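Local coordinates for restriction endonuclease (Mycobacterium sp., PDB 4F0Q), which cleaves DNA in a manner that depends on cytosine methylation, working as a tetrameric restriction endonuclease, at residues V311-W323 / G332-L344. Residues are numbered along the deposited sequence; the frame is centred on the assembly and turned at random.
Sequences VFRESGARYKEGW and GVDFIGRIDMGSL. With MG (magnesium ion), chain E.
The backbone N of K320 donates a short hydrogen bond to O of R338 (2.6 Å), lying nearly in line with that carbonyl, and N of R338 returns a bond to O of K320. Above this pair the ammonium group of K320 meets the carboxylate of D340 in a salt bridge, NZ to OD2 of D340 2.7 Å. Bends at chi2 (-58°) and chi4 (59°) turn the lysine chain back along its own strand, bringing NZ to this aspartate. R338 carries a like charge on the same face, its NH2 3.7 Å from NZ of K320, and the edge of its guanidinium lies against CG of K320. D340 probably makes this closeness tolerable, since its OD1 also pairs by charge alone with R338.

Beneath these side chains, strands 319-323 and 335-342 run antiparallel, and N of D340 bonds to O of R318. Further along, G322 and W323 both face I336 in a classic beta bulge, held by W323 N to I336 O and I336 N to W323 O, each 2.9 Å. The W323 indole lies beside I336, whose CB sits over the five-membered ring, 4.2 Å from its centroid.

Y319 and I339 occupy the other face. With CG anti to the backbone N (chi1 -169°), the Y319 ring reaches along the partner strand until OH lies 3.2 Å from CA of G337, where glycine, having no side chain, leaves room for the hydroxyl. Branched I339 sets CG1 against CD2 of Y319, CG2 beside CB of A317, and CD1 over the F312 ring, 3.8 Å from its centroid.

Just before the second strand, D334 binds magnesium together with Q355 and A356. Strand 319-324 is the outer strand of this chain's five-stranded PDDEXK-type sheet, and 335-342 lies between it and 347-357; helix 297-314 covers the face carrying Y319 and I339, and also meets F335.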
loop_
_atom_site.group_PDB
_atom_site.type_symbol
_atom_site.label_atom_id
_atom_site.label_comp_id
_atom_site.label_asym_id
_atom_site.label_seq_id
_atom_site.Cartn_x
_atom_site.Cartn_y
_atom_site.Cartn_z
ATOM N N VAL A 311 -0.744 6.196 14.748
ATOM C CA VAL A 311 -1.966 5.695 14.128
ATOM C C VAL A 311 -1.686 4.437 13.316
ATOM O O VAL A 311 -2.450 3.473 13.365
ATOM C CB VAL A 311 -2.622 6.767 13.228
ATOM C CG1 VAL A 311 -3.717 6.162 12.369
ATOM C CG2 VAL A 311 -3.177 7.904 14.072
ATOM N N PHE A 312 -0.580 4.443 12.580
ATOM C CA PHE A 312 -0.192 3.268 11.810
ATOM C C PHE A 312 0.207 2.087 12.690
ATOM O O PHE A 312 -0.188 0.955 12.416
ATOM C CB PHE A 312 0.914 3.598 10.805
ATOM C CG PHE A 312 0.416 4.288 9.567
ATOM C CD1 PHE A 312 -0.467 3.648 8.711
ATOM C CD2 PHE A 312 0.835 5.571 9.254
ATOM C CE1 PHE A 312 -0.927 4.275 7.569
ATOM C CE2 PHE A 312 0.378 6.205 8.114
ATOM C CZ PHE A 312 -0.504 5.555 7.270
ATOM N N ARG A 313 0.974 2.342 13.745
ATOM C CA ARG A 313 1.369 1.259 14.641
ATOM C C ARG A 313 0.181 0.698 15.411
ATOM O O ARG A 313 0.216 -0.436 15.882
ATOM C CB ARG A 313 2.457 1.711 15.618
ATOM C CG ARG A 313 1.964 2.159 16.988
ATOM C CD ARG A 313 3.050 2.048 18.022
ATOM N NE ARG A 313 2.696 2.711 19.276
ATOM C CZ ARG A 313 2.149 2.106 20.326
ATOM N NH1 ARG A 313 1.869 0.816 20.274
ATOM N NH2 ARG A 313 1.882 2.794 21.430
ATOM N N GLU A 314 -0.867 1.504 15.540
ATOM C CA GLU A 314 -2.061 1.092 16.270
ATOM C C GLU A 314 -2.773 -0.041 15.539
ATOM O O GLU A 314 -3.465 -0.855 16.152
ATOM C CB GLU A 314 -3.010 2.282 16.470
ATOM C CG GLU A 314 -4.260 1.971 17.292
ATOM C CD GLU A 314 -3.967 1.756 18.768
ATOM O OE1 GLU A 314 -2.850 2.094 19.211
ATOM O OE2 GLU A 314 -4.853 1.245 19.484
ATOM N N SER A 315 -2.590 -0.088 14.223
ATOM C CA SER A 315 -3.194 -1.123 13.395
ATOM C C SER A 315 -2.252 -2.307 13.217
ATOM O O SER A 315 -2.498 -3.186 12.390
ATOM C CB SER A 315 -3.563 -0.554 12.025
ATOM O OG SER A 315 -4.430 0.559 12.150
ATOM N N GLY A 316 -1.173 -2.324 13.992
ATOM C CA GLY A 316 -0.183 -3.381 13.899
ATOM C C GLY A 316 0.828 -3.162 12.791
ATOM O O GLY A 316 1.806 -3.907 12.679
ATOM N N ALA A 317 0.597 -2.145 11.966
ATOM C CA ALA A 317 1.508 -1.832 10.870
ATOM C C ALA A 317 2.862 -1.366 11.391
ATOM O O ALA A 317 2.941 -0.460 12.220
ATOM C CB ALA A 317 0.900 -0.765 9.963
ATOM N N ARG A 318 3.928 -1.990 10.900
ATOM C CA ARG A 318 5.278 -1.634 11.319
ATOM C C ARG A 318 5.783 -0.400 10.584
ATOM O O ARG A 318 6.243 -0.482 9.450
ATOM C CB ARG A 318 6.233 -2.819 11.148
ATOM C CG ARG A 318 5.812 -4.043 11.954
ATOM C CD ARG A 318 6.897 -5.106 11.987
ATOM N NE ARG A 318 8.208 -4.558 12.325
ATOM C CZ ARG A 318 8.659 -4.383 13.563
ATOM N NH1 ARG A 318 7.902 -4.710 14.603
ATOM N NH2 ARG A 318 9.871 -3.876 13.756
ATOM N N TYR A 319 5.692 0.743 11.250
ATOM C CA TYR A 319 6.024 2.018 10.641
ATOM C C TYR A 319 7.473 2.405 10.928
ATOM O O TYR A 319 7.978 2.192 12.031
ATOM C CB TYR A 319 5.062 3.093 11.152
ATOM C CG TYR A 319 5.122 4.408 10.411
ATOM C CD1 TYR A 319 5.995 5.411 10.809
ATOM C CD2 TYR A 319 4.290 4.654 9.327
ATOM C CE1 TYR A 319 6.047 6.617 10.142
ATOM C CE2 TYR A 319 4.334 5.857 8.652
ATOM C CZ TYR A 319 5.213 6.834 9.064
ATOM O OH TYR A 319 5.259 8.035 8.396
ATOM N N LYS A 320 8.139 2.967 9.925
ATOM C CA LYS A 320 9.507 3.441 10.089
ATOM C C LYS A 320 9.566 4.954 9.922
ATOM O O LYS A 320 9.099 5.497 8.921
ATOM C CB LYS A 320 10.444 2.758 9.091
ATOM C CG LYS A 320 10.448 1.238 9.182
ATOM C CD LYS A 320 10.834 0.767 10.576
ATOM C CE LYS A 320 10.696 -0.745 10.699
ATOM N NZ LYS A 320 11.565 -1.458 9.710
ATOM N N GLU A 321 10.139 5.628 10.914
ATOM C CA GLU A 321 10.252 7.081 10.904
ATOM C C GLU A 321 11.206 7.563 9.814
ATOM O O GLU A 321 12.361 7.141 9.756
ATOM C CB GLU A 321 10.716 7.586 12.272
ATOM C CG GLU A 321 11.088 9.057 12.308
ATOM C CD GLU A 321 11.551 9.507 13.681
ATOM O OE1 GLU A 321 12.360 10.455 13.756
ATOM O OE2 GLU A 321 11.101 8.915 14.683
ATOM N N GLY A 322 10.715 8.445 8.951
ATOM C CA GLY A 322 11.520 8.976 7.866
ATOM C C GLY A 322 12.069 10.355 8.173
ATOM O O GLY A 322 13.048 10.483 8.911
ATOM N N TRP A 323 11.442 11.388 7.613
ATOM C CA TRP A 323 11.906 12.759 7.831
ATOM C C TRP A 323 10.865 13.817 7.474
ATOM O O TRP A 323 9.747 13.498 7.078
ATOM C CB TRP A 323 13.191 13.025 7.038
ATOM C CG TRP A 323 13.013 12.921 5.554
ATOM C CD1 TRP A 323 12.585 13.903 4.709
ATOM C CD2 TRP A 323 13.263 11.770 4.738
ATOM N NE1 TRP A 323 12.551 13.435 3.418
ATOM C CE2 TRP A 323 12.962 12.129 3.410
ATOM C CE3 TRP A 323 13.710 10.473 5.002
ATOM C CZ2 TRP A 323 13.095 11.236 2.348
ATOM C CZ3 TRP A 323 13.841 9.587 3.946
ATOM C CH2 TRP A 323 13.535 9.974 2.636
ATOM N N GLY A 332 3.722 20.236 -1.315
ATOM C CA GLY A 332 2.683 19.224 -1.347
ATOM C C GLY A 332 2.826 18.199 -0.238
ATOM O O GLY A 332 1.850 17.846 0.424
ATOM N N VAL A 333 4.050 17.722 -0.035
ATOM C CA VAL A 333 4.325 16.719 0.986
ATOM C C VAL A 333 5.069 17.336 2.166
ATOM O O VAL A 333 6.062 18.038 1.982
ATOM C CB VAL A 333 5.153 15.555 0.413
ATOM C CG1 VAL A 333 5.395 14.497 1.480
ATOM C CG2 VAL A 333 4.450 14.951 -0.792
ATOM N N ASP A 334 4.585 17.070 3.375
ATOM C CA ASP A 334 5.166 17.655 4.579
ATOM C C ASP A 334 6.129 16.712 5.299
ATOM O O ASP A 334 7.063 17.163 5.960
ATOM C CB ASP A 334 4.064 18.123 5.532
ATOM C CG ASP A 334 3.300 19.318 4.996
ATOM O OD1 ASP A 334 3.318 19.531 3.767
ATOM O OD2 ASP A 334 2.683 20.045 5.802
ATOM N N PHE A 335 5.900 15.409 5.176
ATOM C CA PHE A 335 6.810 14.429 5.769
ATOM C C PHE A 335 6.775 13.071 5.071
ATOM O O PHE A 335 5.820 12.739 4.372
ATOM C CB PHE A 335 6.565 14.278 7.277
ATOM C CG PHE A 335 5.178 13.822 7.634
ATOM C CD1 PHE A 335 4.172 14.744 7.875
ATOM C CD2 PHE A 335 4.885 12.474 7.755
ATOM C CE1 PHE A 335 2.897 14.329 8.214
ATOM C CE2 PHE A 335 3.612 12.053 8.093
ATOM C CZ PHE A 335 2.617 12.983 8.323
ATOM N N ILE A 336 7.837 12.296 5.270
ATOM C CA ILE A 336 7.980 10.988 4.646
ATOM C C ILE A 336 8.210 9.914 5.705
ATOM O O ILE A 336 8.958 10.125 6.661
ATOM C CB ILE A 336 9.157 10.976 3.643
ATOM C CG1 ILE A 336 8.918 11.992 2.526
ATOM C CG2 ILE A 336 9.353 9.591 3.046
ATOM C CD1 ILE A 336 7.735 11.661 1.648
ATOM N N GLY A 337 7.544 8.774 5.533
ATOM C CA GLY A 337 7.737 7.616 6.386
ATOM C C GLY A 337 7.718 6.343 5.560
ATOM O O GLY A 337 7.726 6.399 4.330
ATOM N N ARG A 338 7.688 5.193 6.224
ATOM C CA ARG A 338 7.693 3.917 5.516
ATOM C C ARG A 338 7.040 2.804 6.327
ATOM O O ARG A 338 7.243 2.703 7.537
ATOM C CB ARG A 338 9.124 3.514 5.150
ATOM C CG ARG A 338 9.212 2.294 4.247
ATOM C CD ARG A 338 10.645 1.810 4.100
ATOM N NE ARG A 338 11.157 1.236 5.341
ATOM C CZ ARG A 338 12.356 0.676 5.466
ATOM N NH1 ARG A 338 13.174 0.613 4.425
ATOM N NH2 ARG A 338 12.738 0.178 6.634
ATOM N N ILE A 339 6.257 1.968 5.654
ATOM C CA ILE A 339 5.650 0.810 6.300
ATOM C C ILE A 339 6.155 -0.476 5.658
ATOM O O ILE A 339 6.186 -0.594 4.436
ATOM C CB ILE A 339 4.112 0.847 6.209
ATOM C CG1 ILE A 339 3.565 2.118 6.859
ATOM C CG2 ILE A 339 3.502 -0.385 6.864
ATOM C CD1 ILE A 339 2.065 2.231 6.787
ATOM N N ASP A 340 6.562 -1.436 6.480
ATOM C CA ASP A 340 6.984 -2.732 5.968
ATOM C C ASP A 340 5.804 -3.696 5.946
ATOM O O ASP A 340 5.463 -4.297 6.965
ATOM C CB ASP A 340 8.128 -3.301 6.806
ATOM C CG ASP A 340 9.388 -2.462 6.716
ATOM O OD1 ASP A 340 9.573 -1.776 5.690
ATOM O OD2 ASP A 340 10.192 -2.492 7.671
ATOM N N MET A 341 5.180 -3.832 4.780
ATOM C CA MET A 341 4.000 -4.680 4.638
ATOM C C MET A 341 4.372 -6.142 4.421
ATOM O O MET A 341 5.088 -6.481 3.480
ATOM C CB MET A 341 3.102 -4.175 3.506
ATOM C CG MET A 341 2.450 -2.833 3.797
ATOM S SD MET A 341 1.318 -2.283 2.504
ATOM C CE MET A 341 0.082 -3.575 2.558
ATOM N N GLY A 342 3.873 -7.003 5.302
ATOM C CA GLY A 342 4.192 -8.418 5.258
ATOM C C GLY A 342 4.621 -8.912 6.625
ATOM O O GLY A 342 4.062 -8.505 7.643
ATOM N N SER A 343 5.618 -9.791 6.648
ATOM C CA SER A 343 6.139 -10.319 7.903
ATOM C C SER A 343 7.636 -10.061 8.019
ATOM O O SER A 343 8.206 -9.301 7.238
ATOM C CB SER A 343 5.846 -11.816 8.026
ATOM O OG SER A 343 6.519 -12.556 7.023
ATOM N N LEU A 344 8.269 -10.701 8.996
ATOM C CA LEU A 344 9.690 -10.501 9.248
ATOM C C LEU A 344 10.548 -11.066 8.118
ATOM O O LEU A 344 11.497 -10.423 7.669
ATOM C CB LEU A 344 10.083 -11.122 10.593
ATOM C CG LEU A 344 11.494 -10.872 11.130
ATOM C CD1 LEU A 344 11.458 -10.661 12.635
ATOM C CD2 LEU A 344 12.425 -12.026 10.782
HETATM MG MG MG E . 1.065 21.199 5.244
HETATM O O HOH W 1 2.203 22.049 6.767
HETATM O O HOH W 2 -0.130 22.906 5.299
HETATM O O HOH W 3 2.240 21.544 3.524
#